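Local coordinates for putative sugar binding protein (Geobacillus stearothermophilus, PDB 6GT9) that binds galactose, and probably glucose, most likely as the sugar-binding part of a three-component sensing system linked to galactan utilization, at residues E233-D247 and Y255-Q267. Residues are numbered along the deposited sequence; the frame is centred on the assembly and turned at random.
With GAL (beta-D-galactopyranose), chain E.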
ATOM      1  N   GLU A 233     -16.333 -14.216  10.158  1.00 30.80           N
ATOM      2  CA  GLU A 233     -16.824 -15.564   9.890  1.00 33.44           C
ATOM      3  C   GLU A 233     -16.869 -16.417  11.152  1.00 35.44           C
ATOM      4  O   GLU A 233     -17.710 -17.317  11.249  1.00 34.71           O
ATOM      5  CB  GLU A 233     -15.972 -16.240   8.815  1.00 38.57           C
ATOM      6  CG  GLU A 233     -16.230 -15.697   7.421  1.00 34.48           C
ATOM      7  CD  GLU A 233     -15.675 -16.584   6.314  1.00 42.54           C
ATOM      8  OE1 GLU A 233     -15.946 -16.291   5.124  1.00 42.26           O
ATOM      9  OE2 GLU A 233     -14.963 -17.564   6.626  1.00 45.44           O
ATOM     10  N   GLN A 234     -15.992 -16.153  12.127  1.00 34.99           N
ATOM     11  CA  GLN A 234     -16.025 -16.931  13.363  1.00 35.32           C
ATOM     12  C   GLN A 234     -17.262 -16.629  14.192  1.00 37.02           C
ATOM     13  O   GLN A 234     -17.741 -17.506  14.924  1.00 37.38           O
ATOM     14  CB  GLN A 234     -14.770 -16.681  14.195  1.00 40.46           C
ATOM     15  CG  GLN A 234     -13.484 -17.099  13.508  1.00 42.62           C
ATOM     16  CD  GLN A 234     -12.282 -17.030  14.422  1.00 47.57           C
ATOM     17  OE1 GLN A 234     -12.068 -16.033  15.124  1.00 42.91           O
ATOM     18  NE2 GLN A 234     -11.469 -18.080  14.401  1.00 52.80           N
ATOM     19  N   PHE A 235     -17.779 -15.401  14.121  1.00 32.17           N
ATOM     20  CA  PHE A 235     -19.074 -15.128  14.737  1.00 33.84           C
ATOM     21  C   PHE A 235     -20.194 -15.847  13.993  1.00 39.34           C
ATOM     22  O   PHE A 235     -21.081 -16.447  14.616  1.00 42.02           O
ATOM     23  CB  PHE A 235     -19.337 -13.626  14.771  1.00 30.70           C
ATOM     24  CG  PHE A 235     -18.609 -12.901  15.868  1.00 36.63           C
ATOM     25  CD1 PHE A 235     -19.097 -12.908  17.166  1.00 37.70           C
ATOM     26  CD2 PHE A 235     -17.447 -12.199  15.599  1.00 36.64           C
ATOM     27  CE1 PHE A 235     -18.440 -12.233  18.174  1.00 42.25           C
ATOM     28  CE2 PHE A 235     -16.783 -11.521  16.602  1.00 35.88           C
ATOM     29  CZ  PHE A 235     -17.281 -11.539  17.894  1.00 40.90           C
ATOM     30  N   HIS A 236     -20.152 -15.823  12.665  1.00 33.94           N
ATOM     31  CA  HIS A 236     -21.233 -16.320  11.824  1.00 40.81           C
ATOM     32  C   HIS A 236     -22.579 -15.806  12.334  1.00 41.78           C
ATOM     33  O   HIS A 236     -23.473 -16.567  12.713  1.00 47.65           O
ATOM     34  CB  HIS A 236     -21.223 -17.848  11.735  1.00 48.13           C
ATOM     35  CG  HIS A 236     -21.970 -18.375  10.548  1.00 60.29           C
ATOM     36  ND1 HIS A 236     -23.348 -18.403  10.486  1.00 68.37           N
ATOM     37  CD2 HIS A 236     -21.531 -18.867   9.364  1.00 65.83           C
ATOM     38  CE1 HIS A 236     -23.726 -18.903   9.322  1.00 71.95           C
ATOM     39  NE2 HIS A 236     -22.641 -19.192   8.623  1.00 74.13           N
ATOM     40  N   ARG A 237     -22.686 -14.482  12.377  1.00 33.16           N
ATOM     41  CA  ARG A 237     -23.955 -13.840  12.668  1.00 33.14           C
ATOM     42  C   ARG A 237     -24.880 -13.929  11.458  1.00 37.91           C
ATOM     43  O   ARG A 237     -24.437 -14.095  10.317  1.00 35.34           O
ATOM     44  CB  ARG A 237     -23.746 -12.372  13.028  1.00 36.18           C
ATOM     45  CG  ARG A 237     -22.862 -12.108  14.229  1.00 34.30           C
ATOM     46  CD  ARG A 237     -23.090 -10.674  14.677  1.00 32.33           C
ATOM     47  NE  ARG A 237     -24.523 -10.390  14.725  1.00 37.69           N
ATOM     48  CZ  ARG A 237     -25.050  -9.183  14.575  1.00 35.93           C
ATOM     49  NH1 ARG A 237     -24.260  -8.137  14.356  1.00 45.94           N
ATOM     50  NH2 ARG A 237     -26.363  -9.021  14.622  1.00 38.98           N
ATOM     51  N   GLU A 238     -26.187 -13.797  11.711  1.00 32.72           N
ATOM     52  CA  GLU A 238     -27.115 -13.664  10.593  1.00 28.70           C
ATOM     53  C   GLU A 238     -27.035 -12.279   9.966  1.00 36.12           C
ATOM     54  O   GLU A 238     -27.038 -12.149   8.735  1.00 33.46           O
ATOM     55  CB  GLU A 238     -28.558 -13.948  11.028  1.00 29.67           C
ATOM     56  CG  GLU A 238     -29.526 -13.825   9.846  1.00 32.79           C
ATOM     57  CD  GLU A 238     -30.996 -13.900  10.230  1.00 36.42           C
ATOM     58  OE1 GLU A 238     -31.309 -13.972  11.441  1.00 32.40           O
ATOM     59  OE2 GLU A 238     -31.840 -13.881   9.305  1.00 34.04           O
ATOM     60  N   GLN A 239     -27.019 -11.262  10.809  1.00 32.77           N
ATOM     61  CA  GLN A 239     -26.977  -9.893  10.343  1.00 39.68           C
ATOM     62  C   GLN A 239     -25.587  -9.561   9.791  1.00 41.95           C
ATOM     63  O   GLN A 239     -24.657  -9.368  10.488  1.00 41.78           O
ATOM     64  CB  GLN A 239     -27.552  -8.929  11.378  1.00 42.32           C
ATOM     65  CG  GLN A 239     -28.845  -9.451  12.025  1.00 35.82           C
ATOM     66  CD  GLN A 239     -30.106  -9.472  11.123  1.00 43.82           C
ATOM     67  OE1 GLN A 239     -30.767 -10.500  10.960  1.00 32.97           O
ATOM     68  NE2 GLN A 239     -30.469  -8.309  10.598  1.00 36.48           N
ATOM     69  N   LYS A 240     -25.492  -9.532   8.484  1.00 43.80           N
ATOM     70  CA  LYS A 240     -24.224  -9.348   7.835  1.00 43.85           C
ATOM     71  C   LYS A 240     -23.423  -8.065   8.133  1.00 41.82           C
ATOM     72  O   LYS A 240     -23.929  -7.085   8.618  1.00 38.12           O
ATOM     73  CB  LYS A 240     -24.322  -9.693   6.342  1.00 47.09           C
ATOM     74  CG  LYS A 240     -23.099 -10.412   5.766  1.00 44.42           C
ATOM     75  CD  LYS A 240     -23.462 -11.182   4.521  1.00 40.65           C
ATOM     76  CE  LYS A 240     -22.332 -11.201   3.501  1.00 46.62           C
ATOM     77  NZ  LYS A 240     -22.849 -11.287   2.104  1.00 31.73           N
ATOM     78  N   THR A 241     -22.133  -8.137   7.852  1.00 37.45           N
ATOM     79  CA  THR A 241     -21.188  -7.071   8.094  1.00 32.21           C
ATOM     80  C   THR A 241     -20.582  -6.718   6.756  1.00 29.49           C
ATOM     81  O   THR A 241     -20.183  -7.576   6.065  1.00 27.87           O
ATOM     82  CB  THR A 241     -20.078  -7.609   8.989  1.00 30.96           C
ATOM     83  OG1 THR A 241     -20.628  -7.968  10.231  1.00 32.33           O
ATOM     84  CG2 THR A 241     -18.994  -6.615   9.208  1.00 28.38           C
ATOM     85  N   TYR A 242     -20.535  -5.440   6.433  1.00 28.03           N
ATOM     86  CA  TYR A 242     -19.975  -4.962   5.174  1.00 24.05           C
ATOM     87  C   TYR A 242     -18.470  -4.777   5.325  1.00 21.90           C
ATOM     88  O   TYR A 242     -18.012  -4.091   6.241  1.00 24.78           O
ATOM     89  CB  TYR A 242     -20.635  -3.647   4.756  1.00 23.84           C
ATOM     90  CG  TYR A 242     -20.116  -3.062   3.454  1.00 23.14           C
ATOM     91  CD1 TYR A 242     -20.681  -3.409   2.234  1.00 23.32           C
ATOM     92  CD2 TYR A 242     -19.058  -2.152   3.451  1.00 24.01           C
ATOM     93  CE1 TYR A 242     -20.199  -2.870   1.037  1.00 25.06           C
ATOM     94  CE2 TYR A 242     -18.573  -1.607   2.262  1.00 23.48           C
ATOM     95  CZ  TYR A 242     -19.143  -1.969   1.061  1.00 24.04           C
ATOM     96  OH  TYR A 242     -18.669  -1.417  -0.120  1.00 23.70           O
ATOM     97  N   ILE A 243     -17.700  -5.384   4.429  1.00 21.05           N
ATOM     98  CA  ILE A 243     -16.240  -5.265   4.459  1.00 22.09           C
ATOM     99  C   ILE A 243     -15.766  -4.740   3.116  1.00 20.07           C
ATOM    100  O   ILE A 243     -16.006  -5.374   2.081  1.00 24.00           O
ATOM    101  CB  ILE A 243     -15.554  -6.603   4.762  1.00 21.03           C
ATOM    102  CG1 ILE A 243     -16.058  -7.185   6.073  1.00 17.47           C
ATOM    103  CG2 ILE A 243     -14.040  -6.409   4.838  1.00 17.67           C
ATOM    104  CD1 ILE A 243     -15.469  -8.549   6.373  1.00 21.88           C
ATOM    105  N   ILE A 244     -15.058  -3.612   3.128  1.00 20.58           N
ATOM    106  CA  ILE A 244     -14.313  -3.165   1.957  1.00 14.43           C
ATOM    107  C   ILE A 244     -12.840  -3.084   2.349  1.00 19.73           C
ATOM    108  O   ILE A 244     -12.492  -2.485   3.375  1.00 21.12           O
ATOM    109  CB  ILE A 244     -14.846  -1.831   1.386  1.00 16.40           C
ATOM    110  CG1 ILE A 244     -14.034  -1.422   0.133  1.00 16.71           C
ATOM    111  CG2 ILE A 244     -14.875  -0.746   2.442  1.00 18.66           C
ATOM    112  CD1 ILE A 244     -14.700  -0.365  -0.762  1.00 19.60           C
ATOM    113  N   GLY A 245     -11.993  -3.746   1.575  1.00 18.61           N
ATOM    114  CA  GLY A 245     -10.562  -3.757   1.857  1.00 17.83           C
ATOM    115  C   GLY A 245      -9.723  -3.297   0.686  1.00 19.43           C
ATOM    116  O   GLY A 245     -10.255  -2.738  -0.276  1.00 22.60           O
ATOM    117  N   PHE A 246      -8.407  -3.519   0.759  1.00 22.36           N
ATOM    118  CA  PHE A 246      -7.464  -3.132  -0.279  1.00 21.27           C
ATOM    119  C   PHE A 246      -6.800  -4.356  -0.892  1.00 19.23           C
ATOM    120  O   PHE A 246      -6.588  -5.372  -0.225  1.00 20.11           O
ATOM    121  CB  PHE A 246      -6.373  -2.187   0.263  1.00 18.10           C
ATOM    122  CG  PHE A 246      -6.569  -0.747  -0.139  1.00 22.62           C
ATOM    123  CD1 PHE A 246      -7.558   0.021   0.452  1.00 20.35           C
ATOM    124  CD2 PHE A 246      -5.779  -0.179  -1.123  1.00 22.26           C
ATOM    125  CE1 PHE A 246      -7.748   1.335   0.089  1.00 22.35           C
ATOM    126  CE2 PHE A 246      -5.968   1.141  -1.510  1.00 21.23           C
ATOM    127  CZ  PHE A 246      -6.964   1.899  -0.897  1.00 20.14           C
ATOM    128  N   ASP A 247      -6.495  -4.236  -2.187  1.00 21.66           N
ATOM    129  CA  ASP A 247      -5.685  -5.164  -2.969  1.00 19.88           C
ATOM    130  C   ASP A 247      -6.392  -6.481  -3.237  1.00 25.52           C
ATOM    131  O   ASP A 247      -7.533  -6.698  -2.803  1.00 26.49           O
ATOM    132  CB  ASP A 247      -4.330  -5.394  -2.290  1.00 22.14           C
ATOM    133  CG  ASP A 247      -3.619  -4.097  -2.019  1.00 17.60           C
ATOM    134  OD1 ASP A 247      -3.343  -3.341  -2.977  1.00 19.90           O
ATOM    135  OD2 ASP A 247      -3.393  -3.799  -0.839  1.00 20.36           O
ATOM    136  N   TYR A 255     -12.471 -14.591  -0.305  1.00 35.22           N
ATOM    137  CA  TYR A 255     -13.510 -14.041   0.563  1.00 32.15           C
ATOM    138  C   TYR A 255     -14.542 -13.241  -0.229  1.00 34.96           C
ATOM    139  O   TYR A 255     -15.740 -13.261   0.090  1.00 33.07           O
ATOM    140  CB  TYR A 255     -12.869 -13.161   1.631  1.00 29.64           C
ATOM    141  CG  TYR A 255     -12.353 -13.882   2.857  1.00 34.43           C
ATOM    142  CD1 TYR A 255     -13.171 -14.740   3.584  1.00 36.06           C
ATOM    143  CD2 TYR A 255     -11.047 -13.680   3.306  1.00 32.78           C
ATOM    144  CE1 TYR A 255     -12.703 -15.387   4.722  1.00 34.38           C
ATOM    145  CE2 TYR A 255     -10.572 -14.318   4.436  1.00 32.55           C
ATOM    146  CZ  TYR A 255     -11.402 -15.169   5.141  1.00 36.34           C
ATOM    147  OH  TYR A 255     -10.926 -15.802   6.264  1.00 36.56           O
ATOM    148  N   LEU A 256     -14.086 -12.498  -1.243  1.00 29.72           N
ATOM    149  CA  LEU A 256     -14.996 -11.799  -2.140  1.00 32.52           C
ATOM    150  C   LEU A 256     -15.909 -12.781  -2.859  1.00 36.60           C
ATOM    151  O   LEU A 256     -17.114 -12.532  -3.009  1.00 35.15           O
ATOM    152  CB  LEU A 256     -14.179 -10.986  -3.141  1.00 26.16           C
ATOM    153  CG  LEU A 256     -14.700  -9.769  -3.883  1.00 32.23           C
ATOM    154  CD1 LEU A 256     -15.234  -8.723  -2.929  1.00 30.81           C
ATOM    155  CD2 LEU A 256     -13.543  -9.210  -4.694  1.00 30.81           C
ATOM    156  N   GLN A 257     -15.353 -13.909  -3.307  1.00 35.17           N
ATOM    157  CA  GLN A 257     -16.174 -14.930  -3.946  1.00 40.69           C
ATOM    158  C   GLN A 257     -17.169 -15.531  -2.960  1.00 38.68           C
ATOM    159  O   GLN A 257     -18.322 -15.801  -3.318  1.00 38.24           O
ATOM    160  CB  GLN A 257     -15.278 -16.011  -4.551  1.00 41.72           C
ATOM    161  CG  GLN A 257     -16.020 -17.130  -5.272  1.00 47.98           C
ATOM    162  CD  GLN A 257     -16.675 -16.685  -6.575  1.00 50.67           C
ATOM    163  OE1 GLN A 257     -17.765 -17.148  -6.917  1.00 60.27           O
ATOM    164  NE2 GLN A 257     -16.009 -15.795  -7.309  1.00 50.67           N
ATOM    165  N   LYS A 258     -16.746 -15.735  -1.710  1.00 39.26           N
ATOM    166  CA  LYS A 258     -17.621 -16.272  -0.676  1.00 37.84           C
ATOM    167  C   LYS A 258     -18.672 -15.278  -0.214  1.00 38.15           C
ATOM    168  O   LYS A 258     -19.621 -15.685   0.468  1.00 35.35           O
ATOM    169  CB  LYS A 258     -16.804 -16.721   0.533  1.00 35.50           C
ATOM    170  CG  LYS A 258     -16.215 -18.115   0.408  1.00 43.73           C
ATOM    171  CD  LYS A 258     -15.082 -18.346   1.406  1.00 41.34           C
ATOM    172  CE  LYS A 258     -15.552 -18.978   2.709  1.00 44.15           C
ATOM    173  NZ  LYS A 258     -16.571 -18.149   3.413  1.00 49.60           N
ATOM    174  N   GLY A 259     -18.527 -13.998  -0.551  1.00 32.78           N
ATOM    175  CA  GLY A 259     -19.442 -12.974  -0.090  1.00 34.30           C
ATOM    176  C   GLY A 259     -19.089 -12.363   1.248  1.00 34.27           C
ATOM    177  O   GLY A 259     -19.730 -11.385   1.651  1.00 33.86           O
ATOM    178  N   THR A 260     -18.077 -12.899   1.937  1.00 30.16           N
ATOM    179  CA  THR A 260     -17.672 -12.353   3.230  1.00 27.92           C
ATOM    180  C   THR A 260     -17.146 -10.931   3.090  1.00 31.53           C
ATOM    181  O   THR A 260     -17.506 -10.045   3.874  1.00 27.37           O
ATOM    182  CB  THR A 260     -16.611 -13.250   3.858  1.00 31.11           C
ATOM    183  OG1 THR A 260     -17.058 -14.612   3.826  1.00 38.48           O
ATOM    184  CG2 THR A 260     -16.346 -12.823   5.285  1.00 31.70           C
ATOM    185  N   ILE A 261     -16.254 -10.702   2.110  1.00 30.15           N
ATOM    186  CA  ILE A 261     -15.831  -9.360   1.718  1.00 26.41           C
ATOM    187  C   ILE A 261     -16.737  -8.875   0.597  1.00 23.59           C
ATOM    188  O   ILE A 261     -17.073  -9.630  -0.319  1.00 28.42           O
ATOM    189  CB  ILE A 261     -14.346  -9.362   1.293  1.00 21.03           C
ATOM    190  CG1 ILE A 261     -13.477  -9.695   2.515  1.00 25.03           C
ATOM    191  CG2 ILE A 261     -13.948  -8.032   0.672  1.00 24.76           C
ATOM    192  CD1 ILE A 261     -11.979  -9.728   2.240  1.00 25.28           C
ATOM    193  N   ALA A 262     -17.153  -7.612   0.673  1.00 23.97           N
ATOM    194  CA  ALA A 262     -18.044  -7.037  -0.331  1.00 22.54           C
ATOM    195  C   ALA A 262     -17.310  -6.342  -1.469  1.00 27.00           C
ATOM    196  O   ALA A 262     -17.816  -6.304  -2.602  1.00 22.99           O
ATOM    197  CB  ALA A 262     -18.994  -6.034   0.326  1.00 24.26           C
ATOM    198  N   ALA A 263     -16.138  -5.769  -1.207  1.00 25.12           N
ATOM    199  CA  ALA A 263     -15.473  -4.990  -2.237  1.00 15.17           C
ATOM    200  C   ALA A 263     -14.005  -4.870  -1.878  1.00 18.41           C
ATOM    201  O   ALA A 263     -13.611  -5.090  -0.733  1.00 20.20           O
ATOM    202  CB  ALA A 263     -16.086  -3.599  -2.374  1.00 16.58           C
ATOM    203  N   THR A 264     -13.196  -4.502  -2.865  1.00 23.64           N
ATOM    204  CA  THR A 264     -11.801  -4.232  -2.552  1.00 19.62           C
ATOM    205  C   THR A 264     -11.209  -3.287  -3.593  1.00 21.15           C
ATOM    206  O   THR A 264     -11.636  -3.258  -4.750  1.00 21.67           O
ATOM    207  CB  THR A 264     -10.990  -5.538  -2.417  1.00 20.62           C
ATOM    208  OG1 THR A 264      -9.757  -5.254  -1.746  1.00 21.34           O
ATOM    209  CG2 THR A 264     -10.698  -6.168  -3.772  1.00 24.42           C
ATOM    210  N   VAL A 265     -10.233  -2.495  -3.156  1.00 22.87           N
ATOM    211  CA  VAL A 265      -9.600  -1.490  -4.000  1.00 24.35           C
ATOM    212  C   VAL A 265      -8.407  -2.112  -4.717  1.00 27.22           C
ATOM    213  O   VAL A 265      -7.492  -2.653  -4.080  1.00 23.49           O
ATOM    214  CB  VAL A 265      -9.173  -0.264  -3.180  1.00 20.94           C
ATOM    215  CG1 VAL A 265      -8.572   0.801  -4.103  1.00 19.39           C
ATOM    216  CG2 VAL A 265     -10.383   0.294  -2.419  1.00 21.53           C
ATOM    217  N   VAL A 266      -8.404  -2.018  -6.048  1.00 23.18           N
ATOM    218  CA  VAL A 266      -7.351  -2.638  -6.844  1.00 25.97           C
ATOM    219  C   VAL A 266      -6.120  -1.745  -6.854  1.00 19.66           C
ATOM    220  O   VAL A 266      -6.223  -0.519  -6.943  1.00 23.05           O
ATOM    221  CB  VAL A 266      -7.845  -2.910  -8.274  1.00 26.81           C
ATOM    222  CG1 VAL A 266      -6.736  -3.541  -9.111  1.00 30.22           C
ATOM    223  CG2 VAL A 266      -9.079  -3.812  -8.241  1.00 27.74           C
ATOM    224  N   GLN A 267      -4.945  -2.358  -6.750  1.00 20.99           N
ATOM    225  CA  GLN A 267      -3.699  -1.677  -7.073  1.00 20.02           C
ATOM    226  C   GLN A 267      -2.954  -2.519  -8.097  1.00 21.14           C
ATOM    227  O   GLN A 267      -3.354  -3.638  -8.418  1.00 23.30           O
ATOM    228  CB  GLN A 267      -2.824  -1.442  -5.832  1.00 23.75           C
ATOM    229  CG  GLN A 267      -3.408  -0.521  -4.760  1.00 22.11           C
ATOM    230  CD  GLN A 267      -2.363  -0.122  -3.738  1.00 20.47           C
ATOM    231  OE1 GLN A 267      -1.726   0.926  -3.861  1.00 20.56           O
ATOM    232  NE2 GLN A 267      -2.149  -0.979  -2.740  1.00 21.70           N
TER
HETATM  233  C1  GAL E 401      -0.771  -2.383   0.529  1.00 16.19           C
HETATM  234  C2  GAL E 401       0.211  -1.228   0.498  1.00 17.95           C
HETATM  235  C3  GAL E 401       1.652  -1.705   0.756  1.00 17.31           C
HETATM  236  C4  GAL E 401       1.723  -2.463   2.071  1.00 16.41           C
HETATM  237  C5  GAL E 401       0.672  -3.559   2.112  1.00 20.18           C
HETATM  238  C6  GAL E 401       0.577  -4.232   3.483  1.00 19.10           C
HETATM  239  O1  GAL E 401      -2.083  -1.900   0.316  1.00 20.53           O
HETATM  240  O2  GAL E 401       0.187  -0.569  -0.776  1.00 16.36           O
HETATM  241  O3  GAL E 401       2.494  -0.603   0.899  1.00 18.48           O
HETATM  242  O4  GAL E 401       1.523  -1.569   3.171  1.00 18.15           O
HETATM  243  O5  GAL E 401      -0.691  -3.062   1.799  1.00 19.67           O
HETATM  244  O6  GAL E 401      -0.112  -5.460   3.395  1.00 20.40           O
HETATM  245  O   HOH W   1     -12.761 -17.517   7.618  1.00 42.77           O
HETATM  246  O   HOH W   2     -19.219  -7.787   3.365  1.00 30.15           O
HETATM  247  O   HOH W   3      -3.042  -4.836  -5.217  1.00 24.10           O
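Strands 242-246 and 263-266 pair in parallel as neighbours in the second sheet of this periplasmic-binding-protein fold. Helix 250-258 links them, so the unit is a beta-alpha-beta crossover, and at the C-terminal ends of the strands Asp-247 and Gln-267 reach the galactose site. Gly-245 N bonds to Ala-263 O, Val-265 N to Gly-245 O, and Asp-247 N to Val-265 O (2.7 Å). Thr-264 OG1 adds a side-chain bond to Asp-247 O, in the carbonyl plane and on a lone pair, tying down the backbone beside the pocket.

Phe-246 and Val-265 share one sheet face, under helix 135-149. Val-265 CB sits 3.7 Å from the centroid of the Phe-246 ring, almost on its normal, in a CH-pi contact. Gln-267 NE2 lies at the ring edge. An alanine at Phe-246 would probably strip the ring from Val-265 and open a gap beneath helix 135-149. On the same face, Ile-244 CD1 packs on Ala-263 CB.

At the far end, Glu-233 OE1 meets Lys-258 NZ in a salt bridge; the amine comes from above the carboxylate plane. Thr-260 OG1, modelled 2.4 Å from Glu-233 OE1, is too close for a confident bond. The same carboxylate oxygen lies at the edge of the Tyr-255 ring. Gly-259, with positive phi, closes helix 250-258 in a Schellman motif.

In the pocket, galactose O1 donates to Asp-247 OD2 (2.6 Å). Gln-267 CG stands anti to the carbonyl carbon (chi1 -64°), and the extended chain beyond brings NE2 to galactose O2 (3.1 Å). Thr-133 holds the other end of the amide, at OE1. Carboxylate and amide are nearly coplanar, 29° apart, and Gln-267 NE2 meets the syn lone pair of Asp-247 OD1 at 2.7 Å.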